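Local structure of Methylcobalamin\: coenzyme M methyltransferase (Methanosarcina mazei, 4AY7) at residues A21-G25 and A286-G290; T85-M91 and L124-I130; V160-V165 and A184-A188. The protein catalyses methyl transfer from a methylated corrinoid to coenzyme M, a zinc-dependent step of methanogenesis, on a TIM-barrel scaffold. One frame throughout, in Å; residues are numbered along the deposited sequence. Where two conformers were deposited one is given.

In the fold
Contact 1 (21-25 with 286-290) joins helix 15-24 to strand 287-292 of the parallel sheet, closing a long span of chain in which contacts 2 and 3 both lie. Contact 2 (85-91 with 124-130) closes before contact 3 (160-165 with 184-188) opens. Their centres are about 14 Å apart, and they touch where Val88 and Met91 of contact 2 pack on Val160, Leu164 and Ile187 of contact 3. Contact 1 stands apart, its centre about 29 Å from that of contact 2, across the chain's centre, and about 28 Å from that of contact 3. The TIM-barrel domain holds one helix-to-strand contact at its sheet and, well away, contact 2 joined to the helix pair of contact 3.

Contact 1 (A21-G25 and A286-G290); sequences AALKG and ARLVG
Arg287 reaches from its strand to the last turn of helix 15-24 and donates NE-H to the carbonyl oxygen of Leu23. The NE to O distance is 2.8 Å and the N-H...O angle is 175°, so the bond is nearly straight. Leu23 O lies in the guanidinium plane, at its edge, whereas seen from the carbonyl the donor sits above the carbonyl plane, 40° out of it. Lys24 O adds a second backbone oxygen over one guanidinium face, offset toward the rim. Turns at chi2 and chi3 bend the arginine chain so that its methylenes lie against the helix end: CG comes within 3.4 Å of Ala22 O, and CD lies 3.6 Å from Gly25 CA.

Farther along the strand the contact turns apolar. Leu23 CD2 meets Val289 CG2 at 3.6 Å, the two side chains crossing obliquely; Val320 of the adjacent strand 320-323 touches both.

The helix end that receives Arg287 is itself shaped by a Schellman motif. Gly25, with positive phi, is its C-prime residue; Glu26 N pairs with Ala21 O, and Gly25 N makes a weak bond to Ala22 O. The carbonyl gripped by Arg287 therefore belongs to the final turn, where the helix dipole would be expected to favour a cationic partner. On the strand side, backbone bonds from Arg287 and Val289 to Leu266 fix the register in the sheet. The Arg287 side chain also touches Asp319, a residue of a magnesium site known for this protein though not occupied on this chain, and is itself about 5 Å from a bound magnesium ion. The contact thus joins an N-terminal helix to strand 287-292 of the parallel TIM-barrel sheet, next to strand 320-323 and near that ion.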
ATOM      1  N   ALA A  21      -1.232   5.808 -16.695  1.00 21.43           N
ATOM      2  CA  ALA A  21      -0.364   6.808 -17.408  1.00 20.97           C
ATOM      3  C   ALA A  21       0.448   7.632 -16.410  1.00 20.35           C
ATOM      4  O   ALA A  21       1.718   7.755 -16.511  1.00 20.64           O
ATOM      5  CB  ALA A  21      -1.200   7.692 -18.329  1.00 21.57           C
ATOM      6  N   ALA A  22      -0.229   8.133 -15.395  1.00 19.79           N
ATOM      7  CA  ALA A  22       0.471   8.893 -14.346  1.00 19.05           C
ATOM      8  C   ALA A  22       1.600   8.205 -13.663  1.00 18.71           C
ATOM      9  O   ALA A  22       2.662   8.786 -13.440  1.00 17.72           O
ATOM     10  CB  ALA A  22      -0.524   9.460 -13.328  1.00 18.87           C
ATOM     11  N   LEU A  23       1.339   6.942 -13.256  1.00 18.57           N
ATOM     12  CA  LEU A  23       2.313   6.147 -12.572  1.00 18.87           C
ATOM     13  C   LEU A  23       3.465   5.804 -13.501  1.00 19.10           C
ATOM     14  O   LEU A  23       4.612   5.775 -13.080  1.00 19.49           O
ATOM     15  CB  LEU A  23       1.676   4.883 -11.918  1.00 18.40           C
ATOM     16  CG  LEU A  23       0.732   5.130 -10.750  1.00 18.21           C
ATOM     17  CD1 LEU A  23      -0.112   3.889 -10.342  1.00 18.04           C
ATOM     18  CD2 LEU A  23       1.580   5.743  -9.594  1.00 18.46           C
ATOM     19  N   LYS A  24       3.183   5.533 -14.752  1.00 20.13           N
ATOM     20  CA  LYS A  24       4.260   5.236 -15.668  1.00 21.40           C
ATOM     21  C   LYS A  24       5.045   6.473 -16.127  1.00 22.27           C
ATOM     22  O   LYS A  24       6.131   6.333 -16.707  1.00 23.59           O
ATOM     23  CB  LYS A  24       3.701   4.541 -16.869  1.00 23.37           C
ATOM     24  CG  LYS A  24       3.192   3.143 -16.601  1.00 25.07           C
ATOM     25  CD  LYS A  24       2.938   2.535 -17.968  1.00 28.53           C
ATOM     26  CE  LYS A  24       1.983   1.363 -17.931  1.00 31.74           C
ATOM     27  NZ  LYS A  24       1.552   1.088 -19.336  1.00 36.30           N
ATOM     28  N   GLY A  25       4.546   7.664 -15.857  1.00 21.84           N
ATOM     29  CA  GLY A  25       5.250   8.896 -16.306  1.00 23.21           C
ATOM     30  C   GLY A  25       4.913   9.307 -17.713  1.00 23.83           C
ATOM     31  O   GLY A  25       5.633  10.108 -18.339  1.00 25.17           O
ATOM     32  N   ALA A 286      11.434   6.986 -10.988  1.00 19.43           N
ATOM     33  CA  ALA A 286      10.122   6.549 -10.496  1.00 18.50           C
ATOM     34  C   ALA A 286       9.268   7.811 -10.343  1.00 18.39           C
ATOM     35  O   ALA A 286       9.804   8.951 -10.427  1.00 18.09           O
ATOM     36  CB  ALA A 286      10.192   5.799  -9.175  1.00 19.45           C
ATOM     37  N   ARG A 287       7.957   7.622 -10.292  1.00 17.60           N
ATOM     38  CA  ARG A 287       7.032   8.703 -10.025  1.00 18.00           C
ATOM     39  C   ARG A 287       6.699   8.767  -8.569  1.00 17.52           C
ATOM     40  O   ARG A 287       6.934   7.804  -7.812  1.00 17.67           O
ATOM     41  CB  ARG A 287       5.777   8.524 -10.849  1.00 18.14           C
ATOM     42  CG  ARG A 287       5.763   9.203 -12.196  1.00 18.62           C
ATOM     43  CD  ARG A 287       6.930   8.761 -13.078  1.00 19.45           C
ATOM     44  NE  ARG A 287       6.967   7.337 -13.320  1.00 19.27           N
ATOM     45  CZ  ARG A 287       8.040   6.627 -13.653  1.00 20.88           C
ATOM     46  NH1 ARG A 287       9.207   7.188 -13.912  1.00 22.63           N
ATOM     47  NH2 ARG A 287       7.960   5.312 -13.818  1.00 20.63           N
ATOM     48  N   LEU A 288       6.142   9.887  -8.127  1.00 17.56           N
ATOM     49  CA  LEU A 288       5.895  10.129  -6.697  1.00 17.56           C
ATOM     50  C   LEU A 288       4.400  10.246  -6.378  1.00 17.53           C
ATOM     51  O   LEU A 288       3.632  10.935  -7.068  1.00 17.44           O
ATOM     52  CB  LEU A 288       6.669  11.335  -6.188  1.00 17.88           C
ATOM     53  CG  LEU A 288       6.867  11.499  -4.684  1.00 18.22           C
ATOM     54  CD1 LEU A 288       7.686  10.363  -4.094  1.00 18.96           C
ATOM     55  CD2 LEU A 288       7.465  12.879  -4.324  1.00 19.19           C
ATOM     56  N   VAL A 289       3.972   9.467  -5.395  1.00 17.84           N
ATOM     57  CA  VAL A 289       2.585   9.380  -4.998  1.00 17.57           C
ATOM     58  C   VAL A 289       2.516   9.888  -3.561  1.00 18.31           C
ATOM     59  O   VAL A 289       3.290   9.493  -2.714  1.00 17.99           O
ATOM     60  CB  VAL A 289       2.061   7.952  -5.040  1.00 17.65           C
ATOM     61  CG1 VAL A 289       0.600   7.927  -4.577  1.00 18.17           C
ATOM     62  CG2 VAL A 289       2.286   7.299  -6.448  1.00 16.98           C
ATOM     63  N   GLY A 290       1.561  10.762  -3.300  1.00 18.68           N
ATOM     64  CA  GLY A 290       1.419  11.325  -1.937  1.00 18.50           C
ATOM     65  C   GLY A 290       0.931  12.747  -1.969  1.00 18.66           C
ATOM     66  O   GLY A 290       0.291  13.113  -2.926  1.00 18.41           O
TER

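Contact 2 (T85-M91 and L124-I130); sequences TVLVEAM and LLQRGRI
Glu89 and Arg129 form a salt bridge: Arg129 NE donates to Glu89 OE1 at 2.8 Å, with an N-H...O angle of 153°. OE1 uses its syn lone pair, although the carboxylate and guanidinium planes are turned 65° apart. Weak bonds run from Arg129 NH2 to the same oxygen and to Thr85 OG1 (2.8 Å), at the guanidinium edge. Val86 CG2 covers one face, 3.6 Å from NH1. A water takes the Arg129 backbone N-H and donates to both Glu89 OE1 and Val86 O; a second links Ala90 O to Arg127 NH1, while Arg127 NE is salt-bridged to Asp123.

Beneath this polar rim, Ala90 CB meets Ile130 CD1 at 3.5 Å. With chi1 at -176°, Leu124 swings its CD1 toward the helix, where it meets both Ala90 CB (4.0 Å) and Met91 SD (3.8 Å). Gly128, with positive phi, sits in a type II' turn, its CA 4.5 Å from Ala90 CA. Arg129 NH1 and Thr85 OG1 both bond the 3-sulfinoalanine at position 83, tying helix 86-90 and the N-cap of helix 130-144 to this oxidised cysteine. Thr85 is about 7 Å, side chain to side chain, from Gln103, which binds coenzyme M in a structure of this protein.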
ATOM      1  N   THR A  85      -2.057  -7.942   6.805  1.00 19.18           N
ATOM      2  CA  THR A  85      -1.921  -9.281   7.377  1.00 18.46           C
ATOM      3  C   THR A  85      -2.461 -10.427   6.524  1.00 18.03           C
ATOM      4  O   THR A  85      -2.265 -11.636   6.888  1.00 17.53           O
ATOM      5  CB  THR A  85      -2.598  -9.429   8.802  1.00 19.46           C
ATOM      6  OG1 THR A  85      -4.026  -9.350   8.671  1.00 19.73           O
ATOM      7  CG2 THR A  85      -2.142  -8.341   9.833  1.00 18.93           C
ATOM      8  N   VAL A  86      -3.097 -10.166   5.409  1.00 17.43           N
ATOM      9  CA  VAL A  86      -3.688 -11.269   4.681  1.00 17.41           C
ATOM     10  C   VAL A  86      -2.680 -12.364   4.268  1.00 17.57           C
ATOM     11  O   VAL A  86      -2.947 -13.574   4.384  1.00 17.51           O
ATOM     12  CB  VAL A  86      -4.529 -10.760   3.481  1.00 16.99           C
ATOM     13  CG1 VAL A  86      -5.039 -11.888   2.564  1.00 16.64           C
ATOM     14  CG2 VAL A  86      -5.732  -9.960   3.967  1.00 16.39           C
ATOM     15  N   LEU A  87      -1.577 -11.924   3.676  1.00 17.48           N
ATOM     16  CA  LEU A  87      -0.624 -12.851   3.126  1.00 17.92           C
ATOM     17  C   LEU A  87       0.111 -13.530   4.294  1.00 17.70           C
ATOM     18  O   LEU A  87       0.344 -14.725   4.291  1.00 18.48           O
ATOM     19  CB  LEU A  87       0.356 -12.112   2.148  1.00 17.46           C
ATOM     20  CG  LEU A  87       1.506 -13.007   1.565  1.00 17.62           C
ATOM     21  CD1 LEU A  87       0.879 -14.251   0.894  1.00 18.00           C
ATOM     22  CD2 LEU A  87       2.399 -12.180   0.619  1.00 17.67           C
ATOM     23  N   VAL A  88       0.524 -12.768   5.297  1.00 17.65           N
ATOM     24  CA  VAL A  88       1.321 -13.386   6.378  1.00 17.85           C
ATOM     25  C   VAL A  88       0.493 -14.439   7.142  1.00 18.02           C
ATOM     26  O   VAL A  88       1.020 -15.508   7.537  1.00 18.23           O
ATOM     27  CB  VAL A  88       1.943 -12.319   7.306  1.00 18.18           C
ATOM     28  CG1 VAL A  88       3.013 -11.531   6.521  1.00 17.96           C
ATOM     29  CG2 VAL A  88       0.935 -11.333   7.825  1.00 18.26           C
ATOM     30  N   GLU A  89      -0.795 -14.190   7.286  1.00 18.09           N
ATOM     31  CA  GLU A  89      -1.684 -15.148   7.841  1.00 18.77           C
ATOM     32  C   GLU A  89      -1.824 -16.380   6.966  1.00 18.65           C
ATOM     33  O   GLU A  89      -1.875 -17.485   7.512  1.00 19.15           O
ATOM     34  CB  GLU A  89      -3.062 -14.558   8.005  1.00 19.50           C
ATOM     35  CG  GLU A  89      -4.061 -15.538   8.568  1.00 21.13           C
ATOM     36  CD  GLU A  89      -5.409 -14.889   8.893  1.00 22.52           C
ATOM     37  OE1 GLU A  89      -5.848 -14.090   8.084  1.00 23.16           O
ATOM     38  OE2 GLU A  89      -6.095 -15.148   9.915  1.00 24.26           O
ATOM     39  N   ALA A  90      -1.982 -16.216   5.680  1.00 18.68           N
ATOM     40  CA  ALA A  90      -1.986 -17.362   4.742  1.00 19.51           C
ATOM     41  C   ALA A  90      -0.680 -18.151   4.793  1.00 20.41           C
ATOM     42  O   ALA A  90      -0.722 -19.385   4.769  1.00 22.07           O
ATOM     43  CB  ALA A  90      -2.325 -16.885   3.354  1.00 19.56           C
ATOM     44  N   MET A  91       0.407 -17.467   5.094  1.00 20.37           N
ATOM     45  CA  MET A  91       1.718 -18.091   5.330  1.00 22.30           C
ATOM     46  C   MET A  91       1.914 -18.743   6.715  1.00 22.94           C
ATOM     47  O   MET A  91       3.002 -19.292   6.973  1.00 26.02           O
ATOM     48  CB  MET A  91       2.849 -17.110   5.022  1.00 22.93           C
ATOM     49  CG  MET A  91       3.049 -16.778   3.513  1.00 22.75           C
ATOM     50  SD  MET A  91       3.683 -18.232   2.643  1.00 25.55           S
ATOM     51  CE  MET A  91       5.375 -18.108   3.291  1.00 23.95           C
ATOM     52  N   LEU A 124      -1.198 -21.955  -1.256  1.00 26.25           N
ATOM     53  CA  LEU A 124      -1.202 -20.611  -0.662  1.00 24.60           C
ATOM     54  C   LEU A 124      -2.504 -19.858  -0.964  1.00 24.16           C
ATOM     55  O   LEU A 124      -3.136 -19.306  -0.082  1.00 23.08           O
ATOM     56  CB  LEU A 124      -0.059 -19.792  -1.241  1.00 24.84           C
ATOM     57  CG  LEU A 124       0.090 -18.400  -0.613  1.00 23.17           C
ATOM     58  CD1 LEU A 124       0.362 -18.506   0.861  1.00 22.95           C
ATOM     59  CD2 LEU A 124       1.200 -17.656  -1.345  1.00 23.08           C
ATOM     60  N   LEU A 125      -2.923 -19.871  -2.223  1.00 24.49           N
ATOM     61  CA  LEU A 125      -4.057 -19.010  -2.626  1.00 24.43           C
ATOM     62  C   LEU A 125      -5.432 -19.407  -2.069  1.00 25.32           C
ATOM     63  O   LEU A 125      -6.395 -18.640  -2.105  1.00 25.64           O
ATOM     64  CB  LEU A 125      -4.064 -18.874  -4.150  1.00 24.69           C
ATOM     65  CG  LEU A 125      -2.885 -18.106  -4.819  1.00 23.65           C
ATOM     66  CD1 LEU A 125      -3.145 -18.052  -6.324  1.00 23.50           C
ATOM     67  CD2 LEU A 125      -2.555 -16.655  -4.293  1.00 22.27           C
ATOM     68  N   GLN A 126      -5.532 -20.596  -1.545  1.00 25.83           N
ATOM     69  CA  GLN A 126      -6.751 -21.039  -0.873  1.00 27.81           C
ATOM     70  C   GLN A 126      -6.730 -20.827   0.621  1.00 26.34           C
ATOM     71  O   GLN A 126      -7.765 -21.014   1.278  1.00 26.03           O
ATOM     72  CB  GLN A 126      -7.045 -22.512  -1.188  1.00 30.37           C
ATOM     73  CG  GLN A 126      -7.447 -22.799  -2.619  1.00 33.15           C
ATOM     74  CD  GLN A 126      -6.537 -23.858  -3.211  1.00 40.53           C
ATOM     75  OE1 GLN A 126      -6.935 -25.023  -3.439  1.00 41.31           O
ATOM     76  NE2 GLN A 126      -5.258 -23.482  -3.377  1.00 44.99           N
ATOM     77  N   ARG A 127      -5.585 -20.416   1.137  1.00 24.52           N
ATOM     78  CA  ARG A 127      -5.375 -20.240   2.561  1.00 24.85           C
ATOM     79  C   ARG A 127      -5.756 -18.893   3.145  1.00 24.11           C
ATOM     80  O   ARG A 127      -5.707 -17.879   2.469  1.00 21.71           O
ATOM     81  CB  ARG A 127      -3.926 -20.529   2.916  1.00 25.73           C
ATOM     82  CG  ARG A 127      -3.569 -21.981   2.680  1.00 28.16           C
ATOM     83  CD  ARG A 127      -2.198 -22.311   3.253  1.00 30.98           C
ATOM     84  NE  ARG A 127      -1.918 -23.745   3.016  1.00 35.94           N
ATOM     85  CZ  ARG A 127      -1.247 -24.533   3.840  1.00 36.82           C
ATOM     86  NH1 ARG A 127      -0.734 -24.026   4.964  1.00 37.36           N
ATOM     87  NH2 ARG A 127      -1.075 -25.841   3.538  1.00 40.07           N
ATOM     88  N   GLY A 128      -6.191 -18.904   4.412  1.00 23.42           N
ATOM     89  CA  GLY A 128      -6.488 -17.654   5.108  1.00 22.95           C
ATOM     90  C   GLY A 128      -7.614 -16.918   4.416  1.00 22.74           C
ATOM     91  O   GLY A 128      -8.579 -17.530   3.991  1.00 22.40           O
ATOM     92  N   ARG A 129      -7.424 -15.607   4.278  1.00 21.13           N
ATOM     93  CA  ARG A 129      -8.407 -14.717   3.685  1.00 21.42           C
ATOM     94  C   ARG A 129      -8.032 -14.305   2.264  1.00 20.58           C
ATOM     95  O   ARG A 129      -8.682 -13.438   1.680  1.00 21.02           O
ATOM     96  CB  ARG A 129      -8.603 -13.558   4.630  1.00 21.54           C
ATOM     97  CG  ARG A 129      -9.204 -13.913   5.954  1.00 22.81           C
ATOM     98  CD  ARG A 129      -9.255 -12.689   6.864  1.00 23.53           C
ATOM     99  NE  ARG A 129      -7.938 -12.305   7.387  1.00 23.75           N
ATOM    100  CZ  ARG A 129      -7.408 -11.108   7.289  1.00 24.85           C
ATOM    101  NH1 ARG A 129      -8.082 -10.133   6.724  1.00 25.07           N
ATOM    102  NH2 ARG A 129      -6.202 -10.891   7.798  1.00 26.50           N
ATOM    103  N   ILE A 130      -7.079 -15.008   1.657  1.00 20.66           N
ATOM    104  CA  ILE A 130      -6.730 -14.746   0.284  1.00 20.56           C
ATOM    105  C   ILE A 130      -7.974 -14.852  -0.576  1.00 21.45           C
ATOM    106  O   ILE A 130      -8.282 -13.956  -1.388  1.00 20.47           O
ATOM    107  CB  ILE A 130      -5.525 -15.610  -0.224  1.00 20.53           C
ATOM    108  CG1 ILE A 130      -4.239 -15.042   0.417  1.00 20.17           C
ATOM    109  CG2 ILE A 130      -5.360 -15.478  -1.757  1.00 20.46           C
ATOM    110  CD1 ILE A 130      -2.984 -15.814   0.086  1.00 20.69           C
TER
HETATM  111  O   HOH W   1      -5.252 -14.358   5.459  1.00 19.75           O
HETATM  112  O   HOH W   2      -0.788 -21.625   5.865  1.00 40.73           O

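Contact 3 (V160-V165 and A184-A188); sequences VASDLV and ALDIA
Ala188 presses its CB into the first turn of segment 160-165, 3.3 Å from Ala161 N and 3.6 Å from Ala161 CB. Val160 closes over the same methyl with its CG1 branch, at 3.5 Å from Ala188 CB. That branch stands opposite the backbone N (chi1 168°), while CG2 is turned to the N side and makes none of the close contacts here. Ala161 CB in turn faces the other helix at several points: it lies near Ala184 O, and Leu185 CD2 approaches it to 3.8 Å. Leu185 starts out pointing away from the contact; with chi1 near -72° its chain curves back until one methyl, CD2, reaches Ala161, while Phe227, Leu228 and Arg231 of helix 221-238 touch the same side chain.

Such small residues let helices 157-165 and 178-202 come close. The short axes pass 8.4 Å apart at an angle of 115°, and the nearest CA pair, Ala161 and Ala188, is separated by 4.9 Å. Both helices lie in the connection from strand 150-155 to strand 206-210, parallel neighbours in the TIM-barrel sheet, and so belong to a beta-alpha-beta crossover with additional helices; helix 167-176 comes between them in the chain, and the interface carries no hydrogen bond across it.

Toward the end of helix 157-165 the contact widens. Leu164 points toward helix 178-202, and its CD1 comes to 4.3 Å from Ile187 CG2, a looser distance than those around Ala188. Val165 offers CG1 to Ala184 CB at 4.1 Å; Phe170 and Trp173 of helix 167-176 also touch this valine.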
ATOM      1  N   VAL A 160       6.725  -9.241   5.226  1.00 19.01           N
ATOM      2  CA  VAL A 160       6.295 -10.637   5.244  1.00 18.89           C
ATOM      3  C   VAL A 160       7.395 -11.505   5.834  1.00 19.36           C
ATOM      4  O   VAL A 160       7.093 -12.344   6.677  1.00 19.17           O
ATOM      5  CB  VAL A 160       5.968 -11.191   3.824  1.00 18.49           C
ATOM      6  CG1 VAL A 160       5.821 -12.695   3.865  1.00 18.05           C
ATOM      7  CG2 VAL A 160       4.732 -10.495   3.261  1.00 17.77           C
ATOM      8  N   ALA A 161       8.659 -11.265   5.481  1.00 19.00           N
ATOM      9  CA  ALA A 161       9.733 -12.076   6.019  1.00 19.55           C
ATOM     10  C   ALA A 161       9.820 -11.880   7.531  1.00 19.94           C
ATOM     11  O   ALA A 161       9.973 -12.830   8.290  1.00 19.73           O
ATOM     12  CB  ALA A 161      11.062 -11.696   5.399  1.00 19.81           C
ATOM     13  N   SER A 162       9.733 -10.628   7.944  1.00 19.93           N
ATOM     14  CA  SER A 162       9.799 -10.242   9.346  0.70 20.47           C
ATOM     15  C   SER A 162       8.677 -10.865  10.161  1.00 20.45           C
ATOM     16  O   SER A 162       8.896 -11.333  11.314  1.00 21.16           O
ATOM     17  CB  SER A 162       9.707  -8.727   9.450  0.70 20.92           C
ATOM     18  OG  SER A 162       9.898  -8.341  10.784  0.70 22.62           O
ATOM     19  N   ASP A 163       7.486 -10.912   9.568  1.00 20.13           N
ATOM     20  CA  ASP A 163       6.344 -11.610  10.241  1.00 20.99           C
ATOM     21  C   ASP A 163       6.467 -13.144  10.265  1.00 20.70           C
ATOM     22  O   ASP A 163       5.957 -13.776  11.255  1.00 20.35           O
ATOM     23  CB  ASP A 163       4.996 -11.196   9.655  1.00 21.35           C
ATOM     24  CG  ASP A 163       4.621  -9.739   9.989  1.00 23.51           C
ATOM     25  OD1 ASP A 163       5.020  -9.173  11.048  1.00 26.38           O
ATOM     26  OD2 ASP A 163       3.807  -9.202   9.240  1.00 24.99           O
ATOM     27  N   LEU A 164       7.235 -13.748   9.327  1.00 20.20           N
ATOM     28  CA  LEU A 164       7.391 -15.197   9.357  1.00 20.47           C
ATOM     29  C   LEU A 164       8.209 -15.559  10.580  1.00 20.64           C
ATOM     30  O   LEU A 164       7.999 -16.610  11.191  1.00 21.74           O
ATOM     31  CB  LEU A 164       8.121 -15.706   8.129  1.00 21.47           C
ATOM     32  CG  LEU A 164       7.312 -15.642   6.864  1.00 22.60           C
ATOM     33  CD1 LEU A 164       8.150 -16.104   5.671  1.00 23.37           C
ATOM     34  CD2 LEU A 164       5.999 -16.369   6.957  1.00 23.49           C
ATOM     35  N   VAL A 165       9.194 -14.715  10.919  1.00 20.29           N
ATOM     36  CA  VAL A 165      10.206 -15.068  11.909  1.00 20.76           C
ATOM     37  C   VAL A 165      10.191 -14.226  13.192  1.00 21.68           C
ATOM     38  O   VAL A 165      10.918 -14.525  14.146  1.00 21.90           O
ATOM     39  CB  VAL A 165      11.633 -15.074  11.267  1.00 20.90           C
ATOM     40  CG1 VAL A 165      11.605 -15.912   9.977  1.00 20.35           C
ATOM     41  CG2 VAL A 165      12.115 -13.686  10.951  1.00 20.82           C
ATOM     42  N   ALA A 184      14.630 -16.367   4.611  1.00 22.71           N
ATOM     43  CA  ALA A 184      13.287 -15.809   4.884  1.00 22.19           C
ATOM     44  C   ALA A 184      12.800 -14.804   3.848  1.00 21.24           C
ATOM     45  O   ALA A 184      11.626 -14.820   3.403  1.00 20.05           O
ATOM     46  CB  ALA A 184      13.267 -15.187   6.281  1.00 21.76           C
ATOM     47  N   LEU A 185      13.690 -13.884   3.488  1.00 21.41           N
ATOM     48  CA  LEU A 185      13.424 -12.918   2.442  1.00 21.04           C
ATOM     49  C   LEU A 185      13.081 -13.611   1.152  1.00 21.38           C
ATOM     50  O   LEU A 185      12.107 -13.258   0.533  1.00 21.03           O
ATOM     51  CB  LEU A 185      14.638 -12.020   2.255  1.00 21.27           C
ATOM     52  CG  LEU A 185      14.825 -11.038   3.420  1.00 21.35           C
ATOM     53  CD1 LEU A 185      16.197 -10.355   3.348  1.00 21.99           C
ATOM     54  CD2 LEU A 185      13.741  -9.972   3.355  1.00 20.79           C
ATOM     55  N   ASP A 186      13.770 -14.692   0.802  1.00 22.06           N
ATOM     56  CA  ASP A 186      13.449 -15.399  -0.411  1.00 23.14           C
ATOM     57  C   ASP A 186      12.101 -16.077  -0.401  1.00 22.57           C
ATOM     58  O   ASP A 186      11.367 -16.007  -1.391  1.00 23.48           O
ATOM     59  CB  ASP A 186      14.581 -16.414  -0.785  1.00 25.73           C
ATOM     60  CG  ASP A 186      15.895 -15.677  -1.268  1.00 28.16           C
ATOM     61  OD1 ASP A 186      15.845 -14.442  -1.537  1.00 30.99           O
ATOM     62  OD2 ASP A 186      16.955 -16.332  -1.306  1.00 29.78           O
ATOM     63  N   ILE A 187      11.746 -16.750   0.696  1.00 22.44           N
ATOM     64  CA  ILE A 187      10.423 -17.353   0.806  1.00 21.93           C
ATOM     65  C   ILE A 187       9.349 -16.256   0.794  1.00 21.05           C
ATOM     66  O   ILE A 187       8.335 -16.393   0.075  1.00 20.41           O
ATOM     67  CB  ILE A 187      10.266 -18.153   2.108  1.00 22.33           C
ATOM     68  CG1 ILE A 187      11.259 -19.346   2.128  1.00 23.87           C
ATOM     69  CG2 ILE A 187       8.844 -18.639   2.273  1.00 22.37           C
ATOM     70  CD1 ILE A 187      11.614 -19.849   3.511  1.00 23.59           C
ATOM     71  N   ALA A 188       9.552 -15.182   1.602  1.00 19.89           N
ATOM     72  CA  ALA A 188       8.616 -14.047   1.629  1.00 19.84           C
ATOM     73  C   ALA A 188       8.430 -13.456   0.234  1.00 19.48           C
ATOM     74  O   ALA A 188       7.288 -13.180  -0.118  1.00 18.91           O
ATOM     75  CB  ALA A 188       9.082 -12.932   2.607  1.00 18.89           C
TER